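Local coordinates for glycoside hydrolase family 61 (Trichoderma reesei QM6a, PDB 5O2X), which probably cleaves cellulose oxidatively at a mononuclear copper centre, as a lytic polysaccharide monooxygenase of family AA9, at residues Y14-Y24 with P29-L39. Numbering follows the deposited sequence.
With MAN (alpha-D-mannopyranose), chain R; NAG (2-acetamido-2-deoxy-beta-D-glucopyranose), chain B.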
ATOM      1  N   TYR A  14      -2.256   1.429  15.394  1.00  4.78           N
ATOM      2  CA  TYR A  14      -1.836   0.022  15.369  1.00  4.96           C
ATOM      3  C   TYR A  14      -0.373  -0.064  15.005  1.00  5.22           C
ATOM      4  O   TYR A  14       0.064   0.526  14.010  1.00  5.24           O
ATOM      5  CB  TYR A  14      -2.614  -0.793  14.325  1.00  5.19           C
ATOM      6  CG  TYR A  14      -4.078  -0.959  14.637  1.00  5.17           C
ATOM      7  CD1 TYR A  14      -4.986   0.035  14.340  1.00  5.01           C
ATOM      8  CD2 TYR A  14      -4.540  -2.132  15.228  1.00  5.20           C
ATOM      9  CE1 TYR A  14      -6.353  -0.128  14.630  1.00  5.18           C
ATOM     10  CE2 TYR A  14      -5.870  -2.300  15.539  1.00  5.50           C
ATOM     11  CZ  TYR A  14      -6.782  -1.292  15.236  1.00  5.36           C
ATOM     12  OH  TYR A  14      -8.106  -1.485  15.543  1.00  6.79           O
ATOM     13  N   GLN A  15       0.360  -0.886  15.747  1.00  5.35           N
ATOM     14  CA  GLN A  15       1.733  -1.191  15.404  0.73  5.44           C
ATOM     15  C   GLN A  15       1.762  -1.946  14.078  1.00  5.05           C
ATOM     16  O   GLN A  15       1.067  -2.944  13.909  1.00  6.04           O
ATOM     17  CB  GLN A  15       2.335  -2.043  16.505  0.73  6.05           C
ATOM     18  CG  GLN A  15       3.835  -2.298  16.391  0.73  6.49           C
ATOM     19  CD  GLN A  15       4.372  -3.105  17.573  0.73  7.88           C
ATOM     20  OE1 GLN A  15       3.658  -3.859  18.217  0.73 10.01           O
ATOM     21  NE2 GLN A  15       5.659  -2.963  17.816  0.73  9.57           N
ATOM     22  N   ALA A  16       2.591  -1.501  13.147  1.00  4.65           N
ATOM     23  CA  ALA A  16       2.756  -2.232  11.904  1.00  5.14           C
ATOM     24  C   ALA A  16       3.852  -3.301  12.047  1.00  4.65           C
ATOM     25  O   ALA A  16       4.526  -3.373  13.072  1.00  5.29           O
ATOM     26  CB  ALA A  16       3.105  -1.262  10.767  1.00  6.30           C
ATOM     27  N   TYR A  17       4.014  -4.117  11.019  1.00  5.31           N
ATOM     28  CA  TYR A  17       5.196  -4.983  10.999  1.00  5.21           C
ATOM     29  C   TYR A  17       6.437  -4.135  10.809  1.00  5.13           C
ATOM     30  O   TYR A  17       6.452  -3.275   9.939  1.00  7.59           O
ATOM     31  CB  TYR A  17       5.089  -6.025   9.881  1.00  5.53           C
ATOM     32  CG  TYR A  17       6.236  -6.989   9.918  1.00  5.38           C
ATOM     33  CD1 TYR A  17       6.278  -7.963  10.905  1.00  5.92           C
ATOM     34  CD2 TYR A  17       7.327  -6.914   9.044  1.00  5.45           C
ATOM     35  CE1 TYR A  17       7.346  -8.830  11.010  1.00  6.00           C
ATOM     36  CE2 TYR A  17       8.405  -7.779   9.151  1.00  5.54           C
ATOM     37  CZ  TYR A  17       8.424  -8.708  10.160  1.00  6.06           C
ATOM     38  OH  TYR A  17       9.511  -9.540  10.269  1.00  7.47           O
ATOM     39  N   ASP A  18       7.473  -4.368  11.607  1.00  5.08           N
ATOM     40  CA  ASP A  18       8.722  -3.610  11.480  1.00  4.91           C
ATOM     41  C   ASP A  18       9.816  -4.567  11.030  1.00  4.80           C
ATOM     42  O   ASP A  18      10.370  -5.308  11.848  1.00  5.07           O
ATOM     43  CB  ASP A  18       9.107  -2.952  12.786  1.00  5.59           C
ATOM     44  CG  ASP A  18      10.353  -2.102  12.656  1.00  5.78           C
ATOM     45  OD1 ASP A  18      10.980  -2.150  11.576  1.00  5.38           O
ATOM     46  OD2 ASP A  18      10.711  -1.424  13.647  1.00  7.38           O
ATOM     47  N   PRO A  19      10.137  -4.584   9.731  1.00  4.41           N
ATOM     48  CA  PRO A  19      11.140  -5.527   9.224  1.00  4.51           C
ATOM     49  C   PRO A  19      12.567  -5.176   9.668  1.00  4.67           C
ATOM     50  O   PRO A  19      13.476  -5.975   9.406  1.00  5.79           O
ATOM     51  CB  PRO A  19      10.973  -5.396   7.700  1.00  4.82           C
ATOM     52  CG  PRO A  19      10.599  -3.948   7.534  1.00  4.96           C
ATOM     53  CD  PRO A  19       9.656  -3.673   8.658  1.00  5.05           C
ATOM     54  N   THR A  20      12.756  -4.007  10.264  1.00  4.50           N
ATOM     55  CA  THR A  20      14.056  -3.595  10.787  1.00  4.82           C
ATOM     56  C   THR A  20      14.228  -3.925  12.244  1.00  5.07           C
ATOM     57  O   THR A  20      15.292  -3.629  12.822  1.00  5.57           O
ATOM     58  CB  THR A  20      14.345  -2.114  10.503  1.00  4.83           C
ATOM     59  OG1 THR A  20      13.489  -1.266  11.294  1.00  5.37           O
ATOM     60  CG2 THR A  20      14.210  -1.787   9.024  1.00  5.37           C
ATOM     61  N   THR A  21      13.207  -4.523  12.862  1.00  5.12           N
ATOM     62  CA  THR A  21      13.222  -4.802  14.300  1.00  5.81           C
ATOM     63  C   THR A  21      12.741  -6.200  14.582  1.00  5.47           C
ATOM     64  O   THR A  21      13.406  -6.998  15.263  1.00  6.49           O
ATOM     65  CB  THR A  21      12.374  -3.750  15.032  1.00  6.84           C
ATOM     66  OG1 THR A  21      12.904  -2.451  14.736  1.00  7.83           O
ATOM     67  CG2 THR A  21      12.383  -3.970  16.534  1.00  9.01           C
ATOM     68  N   PHE A  22      11.532  -6.533  14.117  1.00  5.23           N
ATOM     69  CA  PHE A  22      10.915  -7.812  14.473  1.00  5.27           C
ATOM     70  C   PHE A  22      11.726  -9.033  14.077  1.00  5.63           C
ATOM     71  O   PHE A  22      11.741  -9.989  14.879  1.00  6.84           O
ATOM     72  CB  PHE A  22       9.511  -7.916  13.870  1.00  5.31           C
ATOM     73  CG  PHE A  22       8.452  -7.043  14.468  1.00  6.07           C
ATOM     74  CD1 PHE A  22       8.697  -5.908  15.223  1.00  7.61           C
ATOM     75  CD2 PHE A  22       7.121  -7.357  14.183  1.00  7.85           C
ATOM     76  CE1 PHE A  22       7.648  -5.099  15.648  1.00  8.86           C
ATOM     77  CE2 PHE A  22       6.093  -6.588  14.634  1.00  9.07           C
ATOM     78  CZ  PHE A  22       6.344  -5.425  15.315  1.00  8.82           C
ATOM     79  N   PRO A  23      12.447  -9.064  12.941  1.00  5.99           N
ATOM     80  CA  PRO A  23      13.193 -10.271  12.605  1.00  7.43           C
ATOM     81  C   PRO A  23      14.280 -10.565  13.626  1.00  7.54           C
ATOM     82  O   PRO A  23      14.754 -11.709  13.714  1.00  9.88           O
ATOM     83  CB  PRO A  23      13.780  -9.950  11.234  1.00  8.15           C
ATOM     84  CG  PRO A  23      12.827  -8.957  10.642  1.00  7.40           C
ATOM     85  CD  PRO A  23      12.408  -8.129  11.809  1.00  5.92           C
ATOM     86  N   TYR A  24      14.715  -9.547  14.367  1.00  7.10           N
ATOM     87  CA  TYR A  24      15.785  -9.708  15.348  1.00  7.76           C
ATOM     88  C   TYR A  24      15.280 -10.174  16.704  1.00  8.78           C
ATOM     89  O   TYR A  24      16.077 -10.491  17.595  1.00 10.29           O
ATOM     90  CB  TYR A  24      16.566  -8.407  15.497  1.00  7.45           C
ATOM     91  CG  TYR A  24      17.106  -7.921  14.187  1.00  6.50           C
ATOM     92  CD1 TYR A  24      18.160  -8.570  13.571  1.00  7.06           C
ATOM     93  CD2 TYR A  24      16.604  -6.767  13.562  1.00  6.45           C
ATOM     94  CE1 TYR A  24      18.702  -8.107  12.382  1.00  7.16           C
ATOM     95  CE2 TYR A  24      17.116  -6.295  12.373  1.00  6.29           C
ATOM     96  CZ  TYR A  24      18.164  -6.956  11.769  1.00  6.54           C
ATOM     97  OH  TYR A  24      18.744  -6.469  10.625  1.00  7.04           O
ATOM     98  N   PRO A  29       5.686  -9.503  18.132  1.00  8.62           N
ATOM     99  CA  PRO A  29       4.248  -9.455  18.385  1.00  8.66           C
ATOM    100  C   PRO A  29       3.421  -9.773  17.154  1.00  6.77           C
ATOM    101  O   PRO A  29       3.841  -9.564  16.028  1.00  7.90           O
ATOM    102  CB  PRO A  29       4.018  -8.020  18.847  1.00  9.79           C
ATOM    103  CG  PRO A  29       5.077  -7.266  18.118  1.00 10.33           C
ATOM    104  CD  PRO A  29       6.272  -8.151  18.118  1.00  9.67           C
ATOM    105  N   ILE A  30       2.179 -10.192  17.418  1.00  6.13           N
ATOM    106  CA  ILE A  30       1.163 -10.319  16.381  1.00  5.98           C
ATOM    107  C   ILE A  30       0.670  -8.916  16.050  1.00  5.35           C
ATOM    108  O   ILE A  30       0.203  -8.181  16.940  1.00  6.20           O
ATOM    109  CB  ILE A  30       0.037 -11.220  16.853  1.00  7.03           C
ATOM    110  CG1 ILE A  30       0.553 -12.636  17.092  1.00  9.13           C
ATOM    111  CG2 ILE A  30      -1.102 -11.180  15.828  1.00  8.02           C
ATOM    112  CD1 ILE A  30      -0.450 -13.541  17.762  1.00 11.99           C
ATOM    113  N   VAL A  31       0.727  -8.577  14.763  1.00  5.29           N
ATOM    114  CA  VAL A  31       0.375  -7.233  14.294  1.00  4.96           C
ATOM    115  C   VAL A  31      -0.475  -7.339  13.040  1.00  5.10           C
ATOM    116  O   VAL A  31      -0.642  -8.425  12.468  1.00  5.99           O
ATOM    117  CB  VAL A  31       1.627  -6.369  14.032  1.00  5.24           C
ATOM    118  CG1 VAL A  31       2.355  -6.064  15.326  1.00  5.51           C
ATOM    119  CG2 VAL A  31       2.566  -7.011  13.032  1.00  5.43           C
ATOM    120  N   VAL A  32      -1.021  -6.182  12.615  1.00  5.12           N
ATOM    121  CA  VAL A  32      -1.890  -6.149  11.443  1.00  5.21           C
ATOM    122  C   VAL A  32      -1.134  -6.111  10.149  1.00  4.49           C
ATOM    123  O   VAL A  32      -1.716  -6.357   9.093  1.00  4.63           O
ATOM    124  CB  VAL A  32      -2.876  -4.966  11.541  1.00  6.43           C
ATOM    125  CG1 VAL A  32      -3.766  -5.098  12.739  1.00  6.87           C
ATOM    126  CG2 VAL A  32      -2.177  -3.634  11.513  1.00  6.84           C
ATOM    127  N   GLY A  33       0.173  -5.791  10.179  1.00  4.69           N
ATOM    128  CA  GLY A  33       1.007  -5.792   8.991  1.00  4.37           C
ATOM    129  C   GLY A  33       1.604  -7.150   8.731  1.00  3.89           C
ATOM    130  O   GLY A  33       1.992  -7.858   9.671  1.00  4.65           O
ATOM    131  N   TRP A  34       1.678  -7.538   7.450  1.00  4.05           N
ATOM    132  CA  TRP A  34       2.253  -8.838   7.094  1.00  4.04           C
ATOM    133  C   TRP A  34       3.739  -8.909   7.451  1.00  4.22           C
ATOM    134  O   TRP A  34       4.470  -7.924   7.444  1.00  4.46           O
ATOM    135  CB  TRP A  34       2.038  -9.098   5.615  1.00  4.12           C
ATOM    136  CG  TRP A  34       0.611  -9.507   5.275  1.00  4.12           C
ATOM    137  CD1 TRP A  34      -0.543  -8.973   5.770  1.00  4.39           C
ATOM    138  CD2 TRP A  34       0.242 -10.604   4.437  1.00  4.29           C
ATOM    139  NE1 TRP A  34      -1.621  -9.680   5.274  1.00  4.69           N
ATOM    140  CE2 TRP A  34      -1.168 -10.706   4.484  1.00  4.63           C
ATOM    141  CE3 TRP A  34       0.961 -11.569   3.720  1.00  4.72           C
ATOM    142  CZ2 TRP A  34      -1.873 -11.719   3.848  1.00  5.13           C
ATOM    143  CZ3 TRP A  34       0.243 -12.559   3.078  1.00  5.16           C
ATOM    144  CH2 TRP A  34      -1.136 -12.643   3.158  1.00  5.14           C
ATOM    145  N   THR A  35       4.173 -10.128   7.766  1.00  4.42           N
ATOM    146  CA  THR A  35       5.603 -10.371   7.955  1.00  4.50           C
ATOM    147  C   THR A  35       6.287 -10.399   6.600  1.00  4.81           C
ATOM    148  O   THR A  35       5.774 -11.044   5.697  1.00  6.11           O
ATOM    149  CB  THR A  35       5.792 -11.715   8.660  1.00  5.25           C
ATOM    150  OG1 THR A  35       5.127 -11.646   9.934  1.00  5.76           O
ATOM    151  CG2 THR A  35       7.255 -12.081   8.847  1.00  6.26           C
ATOM    152  N   ALA A  36       7.382  -9.682   6.433  1.00  4.95           N
ATOM    153  CA  ALA A  36       8.088  -9.659   5.159  1.00  4.88           C
ATOM    154  C   ALA A  36       9.580  -9.481   5.413  1.00  4.91           C
ATOM    155  O   ALA A  36      10.017  -9.091   6.499  1.00  6.64           O
ATOM    156  CB  ALA A  36       7.547  -8.583   4.235  1.00  5.89           C
ATOM    157  N   ALA A  37      10.355  -9.756   4.367  1.00  4.78           N
ATOM    158  CA  ALA A  37      11.806  -9.866   4.473  1.00  5.00           C
ATOM    159  C   ALA A  37      12.545  -8.631   3.935  1.00  4.90           C
ATOM    160  O   ALA A  37      13.719  -8.737   3.562  1.00  6.13           O
ATOM    161  CB  ALA A  37      12.288 -11.148   3.831  1.00  6.05           C
ATOM    162  N   ASP A  38      11.894  -7.465   3.984  1.00  4.66           N
ATOM    163  CA  ASP A  38      12.522  -6.195   3.624  1.00  4.68           C
ATOM    164  C   ASP A  38      13.312  -5.585   4.767  1.00  4.68           C
ATOM    165  O   ASP A  38      13.082  -4.436   5.163  1.00  4.67           O
ATOM    166  CB  ASP A  38      11.489  -5.211   3.047  1.00  4.92           C
ATOM    167  CG  ASP A  38      10.338  -4.900   3.969  1.00  4.48           C
ATOM    168  OD1 ASP A  38       9.878  -5.753   4.731  1.00  4.85           O
ATOM    169  OD2 ASP A  38       9.783  -3.724   3.928  1.00  4.76           O
ATOM    170  N   LEU A  39      14.274  -6.372   5.311  1.00  5.13           N
ATOM    171  CA  LEU A  39      15.107  -5.961   6.433  1.00  5.27           C
ATOM    172  C   LEU A  39      15.976  -4.730   6.103  1.00  5.00           C
ATOM    173  O   LEU A  39      16.382  -4.006   6.993  1.00  5.63           O
ATOM    174  CB  LEU A  39      16.000  -7.096   6.910  1.00  6.36           C
ATOM    175  CG  LEU A  39      15.322  -8.132   7.837  1.00  6.51           C
ATOM    176  CD1 LEU A  39      14.191  -8.881   7.197  1.00  6.82           C
ATOM    177  CD2 LEU A  39      16.409  -9.094   8.332  1.00  7.56           C
TER
HETATM  178  C1  MAN R 317      -9.428  -6.092  16.261  1.00  5.63           C
HETATM  179  C2  MAN R 317      -9.042  -4.724  16.754  1.00  5.32           C
HETATM  180  C3  MAN R 317      -9.685  -4.407  18.080  1.00  5.37           C
HETATM  181  C4  MAN R 317     -11.192  -4.684  18.024  1.00  5.71           C
HETATM  182  C5  MAN R 317     -11.495  -6.077  17.484  1.00  5.42           C
HETATM  183  C6  MAN R 317     -12.987  -6.280  17.263  1.00  6.66           C
HETATM  184  O2  MAN R 317      -9.473  -3.788  15.741  1.00  5.82           O
HETATM  185  O3  MAN R 317      -9.433  -3.057  18.438  1.00  5.99           O
HETATM  186  O4  MAN R 317     -11.737  -4.586  19.334  1.00  7.40           O
HETATM  187  O5  MAN R 317     -10.837  -6.280  16.221  1.00  5.47           O
HETATM  188  O6  MAN R 317     -13.259  -7.593  16.821  1.00  7.25           O
HETATM  189  C1  NAG B 301      13.366 -15.329   0.995  1.00  8.25           C
HETATM  190  C2  NAG B 301      14.707 -14.932   1.609  1.00  8.52           C
HETATM  191  C3  NAG B 301      15.809 -15.684   0.851  1.00  9.33           C
HETATM  192  C4  NAG B 301      15.566 -17.166   0.816  1.00 10.27           C
HETATM  193  C5  NAG B 301      14.176 -17.468   0.314  1.00  9.61           C
HETATM  194  C6  NAG B 301      13.772 -18.959   0.380  1.00 10.81           C
HETATM  195  C7  NAG B 301      15.328 -12.687   2.365  1.00  9.13           C
HETATM  196  C8  NAG B 301      15.592 -11.264   1.961  1.00 10.36           C
HETATM  197  N2  NAG B 301      14.920 -13.500   1.428  1.00  8.99           N
HETATM  198  O3  NAG B 301      17.080 -15.418   1.493  1.00 11.60           O
HETATM  199  O4  NAG B 301      16.546 -17.825   0.004  1.00 12.95           O
HETATM  200  O5  NAG B 301      13.230 -16.752   1.087  1.00  9.25           O
HETATM  201  O6  NAG B 301      14.097 -19.525   1.635  0.64 11.89           O
HETATM  202  O7  NAG B 301      15.487 -13.052   3.516  1.00 11.35           O
HETATM  203  O   HOH W   1      -1.109  -4.256  14.877  1.00  5.70           O
HETATM  204  O   HOH W   2      11.299 -11.483   8.036  0.96 14.35           O
HETATM  205  O   HOH W   3      17.579  -4.267   9.460  1.00  8.66           O
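The ring of Tyr17 lies flat on Thr35, whose CA makes a CH-pi contact 3.7 Å from the ring centroid and almost on the ring normal; Val31 CG2 lies near the ring plane, against the backbone and CB of Tyr17. With CG anti to the backbone N (chi1 -175°), the tyrosine reaches along the 34-36 backbone; Trp34 O approaches its CB and CG obliquely, and Thr35 CG2 lies 3.7 Å from Tyr17 OH. A broad, flat side chain suits this place because one face can lie over both backbone and side chain of Thr35, and an alanine here would probably leave Thr35 CA without its aromatic cover and open a gap between the two segments. Phe22 has a group over each face: Pro29 CD, a CH-pi contact 3.9 Å from the Phe22 centroid, and Asp18 N opposite. Proline offers the aromatic face a rigid, C-H-rich ring. Val31 CG1 meets the Phe22 edge, 3.8 Å from CE2. At Gly33 a CB would run into Tyr17 N.

Branched Leu39 packs against two prolines: its CG is 3.2 Å from Pro19 O, a carbonyl buried without a hydrogen-bond partner but approached by Leu39 CA in a CA-H...O contact, and its CD1 touches Pro23 CG. One water donates to Gln15 O and accepts from Val32 N. Tyr14 CD2 packs 3.9 Å from Val32 CG1; Tyr14 OH shares a hydrogen bond with mannose O2, either able to donate. Val32 also packs on Phe178 of strand 172-183. Aspartate suits position 18 because OD1 takes Thr20 N and OG1, OD2 takes Thr21 OG1, and its backbone O accepts from Thr21 N and Phe22 N, helping to fix Phe22. The arrangement combines this Asx turn with a proline- and aromatic-rich loop that follows strand 12-15 of the AA9 beta-sandwich and folds back beside it.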